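Local coordinates for tyrocidine synthetase 3 (Brevibacillus brevis, PDB 2JGP), which takes part in nonribosomal synthesis of the peptide antibiotic tyrocidine, this carrier-condensation bidomain probably joining carrier-bound peptide and amino acid through a peptide bond, at residues Thr307-His319 with Ala469-Glu481. Sequence-based numbering, arbitrary orientation.
Sequences TIGAGKALTEGLH and ATEEREEMTIGVE
Ile308 and Ile478 form a hydrogen-bonded antiparallel pair between strand 307-309 and strand 476-481, whose axes approach to 4.6 Å at 161°. Ile478 N donates to Ile308 O (2.8 Å), and Ile308 N returns a bond to Ile478 O. Beyond Gly309, which sits across from Thr477 in a non-hydrogen-bonded pair, Ala310 N still reaches Met476 O (2.8 Å). Gly311, the N-cap residue of helix 312-319, then gives its N-H to the carboxylate of Glu475: OE1 lies 2.7 Å from Gly311 N and is met nearly along its C-O axis. Glu475 sets CG between its backbone N and carbonyl carbon and runs extended beyond it, which brings the carboxylate beside Gly309 CA and Gly311 N. The contact thus joins the edge strand 303-309 of a four-stranded sheet in the condensation domain, and the helix that follows it, to the hairpin of strands 465-471 and 476-483. One turn into the helix, Thr315 OG1 is gripped twice, donating to Gly311 O (2.8 Å) and accepting from Met476 N (3.0 Å). Met476 leaves its backbone with chi1 at -177° and then bends at chi3, bringing CE against Ala310 CB (3.5 Å) and Leu318 CD1, near Leu333 of helix 329-345. Farther along the helix, the Glu471 carboxylate lies at the edge of the His319 ring, their planes 4° apart, and OE2 accepts from NE2 at an unusually short, doubtful 2.5 Å.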
loop_
_atom_site.group_PDB
_atom_site.type_symbol
_atom_site.label_atom_id
_atom_site.label_comp_id
_atom_site.label_asym_id
_atom_site.label_seq_id
_atom_site.Cartn_x
_atom_site.Cartn_y
_atom_site.Cartn_z
ATOM N N THR A 307 9.411 -11.637 -15.557
ATOM C CA THR A 307 10.324 -11.228 -14.496
ATOM C C THR A 307 11.761 -11.310 -14.994
ATOM O O THR A 307 12.108 -12.227 -15.734
ATOM C CB THR A 307 10.163 -12.124 -13.250
ATOM O OG1 THR A 307 8.794 -12.106 -12.819
ATOM C CG2 THR A 307 11.053 -11.636 -12.112
ATOM N N ILE A 308 12.584 -10.346 -14.587
ATOM C CA ILE A 308 14.001 -10.328 -14.948
ATOM C C ILE A 308 14.823 -9.772 -13.787
ATOM O O ILE A 308 14.376 -8.867 -13.084
ATOM C CB ILE A 308 14.248 -9.500 -16.237
ATOM C CG1 ILE A 308 15.695 -9.658 -16.718
ATOM C CG2 ILE A 308 13.925 -8.034 -16.012
ATOM C CD1 ILE A 308 15.904 -9.258 -18.162
ATOM N N GLY A 309 16.016 -10.332 -13.587
ATOM C CA GLY A 309 16.922 -9.869 -12.537
ATOM C C GLY A 309 17.723 -8.661 -12.979
ATOM O O GLY A 309 18.172 -8.597 -14.122
ATOM N N ALA A 310 17.912 -7.710 -12.067
ATOM C CA ALA A 310 18.681 -6.494 -12.354
ATOM C C ALA A 310 20.191 -6.725 -12.249
ATOM O O ALA A 310 20.982 -5.941 -12.775
ATOM C CB ALA A 310 18.260 -5.377 -11.416
ATOM N N GLY A 311 20.583 -7.798 -11.566
ATOM C CA GLY A 311 21.986 -8.079 -11.293
ATOM C C GLY A 311 22.433 -7.416 -10.002
ATOM O O GLY A 311 21.895 -6.380 -9.606
ATOM N N LYS A 312 23.425 -8.014 -9.349
ATOM C CA LYS A 312 23.959 -7.484 -8.088
ATOM C C LYS A 312 24.578 -6.097 -8.233
ATOM O O LYS A 312 24.348 -5.220 -7.398
ATOM C CB LYS A 312 25.015 -8.432 -7.519
ATOM C CG LYS A 312 24.445 -9.717 -6.990
ATOM C CD LYS A 312 25.516 -10.616 -6.416
ATOM C CE LYS A 312 24.929 -11.965 -6.028
ATOM N NZ LYS A 312 25.974 -12.911 -5.553
ATOM N N ALA A 313 25.374 -5.910 -9.282
ATOM C CA ALA A 313 26.132 -4.672 -9.467
ATOM C C ALA A 313 25.209 -3.465 -9.613
ATOM O O ALA A 313 25.414 -2.441 -8.964
ATOM C CB ALA A 313 27.041 -4.789 -10.682
ATOM N N LEU A 314 24.198 -3.591 -10.468
ATOM C CA LEU A 314 23.239 -2.502 -10.685
ATOM C C LEU A 314 22.393 -2.214 -9.447
ATOM O O LEU A 314 22.126 -1.046 -9.120
ATOM C CB LEU A 314 22.325 -2.826 -11.866
ATOM C CG LEU A 314 21.310 -1.752 -12.263
ATOM C CD1 LEU A 314 21.964 -0.387 -12.455
ATOM C CD2 LEU A 314 20.593 -2.199 -13.533
ATOM N N THR A 315 21.962 -3.275 -8.770
ATOM C CA THR A 315 21.201 -3.135 -7.527
ATOM C C THR A 315 21.973 -2.304 -6.509
ATOM O O THR A 315 21.414 -1.413 -5.878
ATOM C CB THR A 315 20.855 -4.512 -6.915
ATOM O OG1 THR A 315 20.048 -5.248 -7.840
ATOM C CG2 THR A 315 20.090 -4.354 -5.597
ATOM N N GLU A 316 23.263 -2.590 -6.372
ATOM C CA GLU A 316 24.122 -1.856 -5.446
ATOM C C GLU A 316 24.290 -0.396 -5.878
ATOM O O GLU A 316 24.263 0.507 -5.047
ATOM C CB GLU A 316 25.486 -2.532 -5.345
ATOM C CG GLU A 316 26.333 -2.014 -4.210
ATOM C CD GLU A 316 27.693 -2.671 -4.152
ATOM O OE1 GLU A 316 28.048 -3.191 -3.072
ATOM O OE2 GLU A 316 28.407 -2.668 -5.183
ATOM N N GLY A 317 24.463 -0.170 -7.177
ATOM C CA GLY A 317 24.592 1.183 -7.707
ATOM C C GLY A 317 23.354 2.025 -7.466
ATOM O O GLY A 317 23.454 3.206 -7.142
ATOM N N LEU A 318 22.178 1.414 -7.627
ATOM C CA LEU A 318 20.916 2.105 -7.378
ATOM C C LEU A 318 20.788 2.494 -5.906
ATOM O O LEU A 318 20.383 3.617 -5.590
ATOM C CB LEU A 318 19.731 1.234 -7.825
ATOM C CG LEU A 318 19.634 1.045 -9.343
ATOM C CD1 LEU A 318 18.641 -0.062 -9.708
ATOM C CD2 LEU A 318 19.247 2.350 -10.018
ATOM N N HIS A 319 21.155 1.577 -5.011
ATOM C CA HIS A 319 21.200 1.882 -3.574
ATOM C C HIS A 319 22.117 3.068 -3.281
ATOM O O HIS A 319 21.743 3.972 -2.537
ATOM C CB HIS A 319 21.655 0.664 -2.757
ATOM C CG HIS A 319 20.549 -0.290 -2.429
ATOM N ND1 HIS A 319 19.571 -0.002 -1.499
ATOM C CD2 HIS A 319 20.259 -1.522 -2.911
ATOM C CE1 HIS A 319 18.732 -1.020 -1.418
ATOM N NE2 HIS A 319 19.124 -1.952 -2.268
ATOM N N ALA A 469 9.072 -3.963 -8.465
ATOM C CA ALA A 469 10.467 -4.218 -8.129
ATOM C C ALA A 469 10.501 -4.997 -6.814
ATOM O O ALA A 469 9.795 -4.648 -5.867
ATOM C CB ALA A 469 11.233 -2.911 -8.010
ATOM N N THR A 470 11.292 -6.064 -6.766
ATOM C CA THR A 470 11.419 -6.876 -5.557
ATOM C C THR A 470 12.890 -7.126 -5.232
ATOM O O THR A 470 13.628 -7.672 -6.052
ATOM C CB THR A 470 10.690 -8.226 -5.712
ATOM O OG1 THR A 470 9.312 -7.988 -6.029
ATOM C CG2 THR A 470 10.775 -9.043 -4.430
ATOM N N GLU A 471 13.305 -6.719 -4.035
ATOM C CA GLU A 471 14.675 -6.930 -3.577
ATOM C C GLU A 471 14.791 -8.341 -3.007
ATOM O O GLU A 471 14.281 -8.614 -1.923
ATOM C CB GLU A 471 15.056 -5.875 -2.537
ATOM C CG GLU A 471 16.525 -5.891 -2.155
ATOM C CD GLU A 471 17.105 -4.499 -1.977
ATOM O OE1 GLU A 471 16.572 -3.710 -1.164
ATOM O OE2 GLU A 471 18.105 -4.199 -2.657
ATOM N N GLU A 472 15.463 -9.226 -3.742
ATOM C CA GLU A 472 15.414 -10.674 -3.474
ATOM C C GLU A 472 16.601 -11.243 -2.695
ATOM O O GLU A 472 16.692 -12.461 -2.533
ATOM C CB GLU A 472 15.246 -11.447 -4.796
ATOM C CG GLU A 472 13.809 -11.514 -5.299
ATOM C CD GLU A 472 12.932 -12.481 -4.509
ATOM O OE1 GLU A 472 13.415 -13.080 -3.522
ATOM O OE2 GLU A 472 11.749 -12.646 -4.884
ATOM N N ARG A 473 17.487 -10.368 -2.213
ATOM C CA ARG A 473 18.657 -10.722 -1.381
ATOM C C ARG A 473 19.954 -10.790 -2.201
ATOM O O ARG A 473 20.965 -10.215 -1.800
ATOM C CB ARG A 473 18.447 -12.000 -0.528
ATOM C CG ARG A 473 19.017 -13.313 -1.100
ATOM C CD ARG A 473 18.367 -14.544 -0.480
ATOM N NE ARG A 473 18.805 -15.772 -1.146
ATOM C CZ ARG A 473 18.289 -16.984 -0.935
ATOM N NH1 ARG A 473 17.298 -17.165 -0.064
ATOM N NH2 ARG A 473 18.769 -18.030 -1.603
ATOM N N GLU A 474 19.918 -11.472 -3.343
ATOM C CA GLU A 474 21.078 -11.541 -4.235
ATOM C C GLU A 474 20.907 -10.662 -5.481
ATOM O O GLU A 474 21.801 -10.601 -6.317
ATOM C CB GLU A 474 21.427 -12.995 -4.610
ATOM C CG GLU A 474 20.484 -13.704 -5.582
ATOM C CD GLU A 474 19.218 -14.206 -4.916
ATOM O OE1 GLU A 474 19.058 -15.439 -4.782
ATOM O OE2 GLU A 474 18.386 -13.363 -4.520
ATOM N N GLU A 475 19.754 -10.002 -5.600
ATOM C CA GLU A 475 19.550 -8.927 -6.577
ATOM C C GLU A 475 18.138 -8.366 -6.475
ATOM O O GLU A 475 17.254 -8.979 -5.880
ATOM C CB GLU A 475 19.792 -9.403 -8.016
ATOM C CG GLU A 475 19.001 -10.643 -8.417
ATOM C CD GLU A 475 19.155 -10.995 -9.885
ATOM O OE1 GLU A 475 19.696 -10.175 -10.657
ATOM O OE2 GLU A 475 18.730 -12.102 -10.270
ATOM N N MET A 476 17.943 -7.189 -7.057
ATOM C CA MET A 476 16.613 -6.659 -7.288
ATOM C C MET A 476 16.075 -7.308 -8.561
ATOM O O MET A 476 16.789 -7.401 -9.559
ATOM C CB MET A 476 16.670 -5.142 -7.458
ATOM C CG MET A 476 15.316 -4.480 -7.636
ATOM S SD MET A 476 15.463 -2.793 -8.248
ATOM C CE MET A 476 16.031 -3.087 -9.922
ATOM N N THR A 477 14.828 -7.773 -8.514
ATOM C CA THR A 477 14.160 -8.304 -9.696
ATOM C C THR A 477 13.062 -7.346 -10.127
ATOM O O THR A 477 12.461 -6.663 -9.296
ATOM C CB THR A 477 13.539 -9.683 -9.435
ATOM O OG1 THR A 477 12.518 -9.568 -8.441
ATOM C CG2 THR A 477 14.599 -10.673 -8.971
ATOM N N ILE A 478 12.819 -7.309 -11.433
ATOM C CA ILE A 478 11.821 -6.440 -12.040
ATOM C C ILE A 478 10.710 -7.310 -12.620
ATOM O O ILE A 478 10.962 -8.135 -13.498
ATOM C CB ILE A 478 12.466 -5.577 -13.154
ATOM C CG1 ILE A 478 13.466 -4.594 -12.544
ATOM C CG2 ILE A 478 11.416 -4.799 -13.936
ATOM C CD1 ILE A 478 12.830 -3.588 -11.603
ATOM N N GLY A 479 9.493 -7.136 -12.105
ATOM C CA GLY A 479 8.325 -7.882 -12.575
ATOM C C GLY A 479 7.333 -6.958 -13.260
ATOM O O GLY A 479 7.104 -5.835 -12.803
ATOM N N VAL A 480 6.752 -7.431 -14.362
ATOM C CA VAL A 480 5.697 -6.698 -15.059
ATOM C C VAL A 480 4.515 -7.627 -15.285
ATOM O O VAL A 480 4.645 -8.663 -15.934
ATOM C CB VAL A 480 6.186 -6.109 -16.398
ATOM C CG1 VAL A 480 5.052 -5.372 -17.117
ATOM C CG2 VAL A 480 7.357 -5.167 -16.159
ATOM N N GLU A 481 3.381 -7.260 -14.693
ATOM C CA GLU A 481 2.109 -7.913 -14.926
ATOM C C GLU A 481 1.376 -7.016 -15.908
ATOM O O GLU A 481 1.190 -5.834 -15.639
ATOM C CB GLU A 481 1.329 -8.026 -13.620
ATOM C CG GLU A 481 -0.102 -8.499 -13.762
ATOM C CD GLU A 481 -0.887 -8.282 -12.487
ATOM O OE1 GLU A 481 -0.780 -9.130 -11.578
ATOM O OE2 GLU A 481 -1.604 -7.257 -12.391
#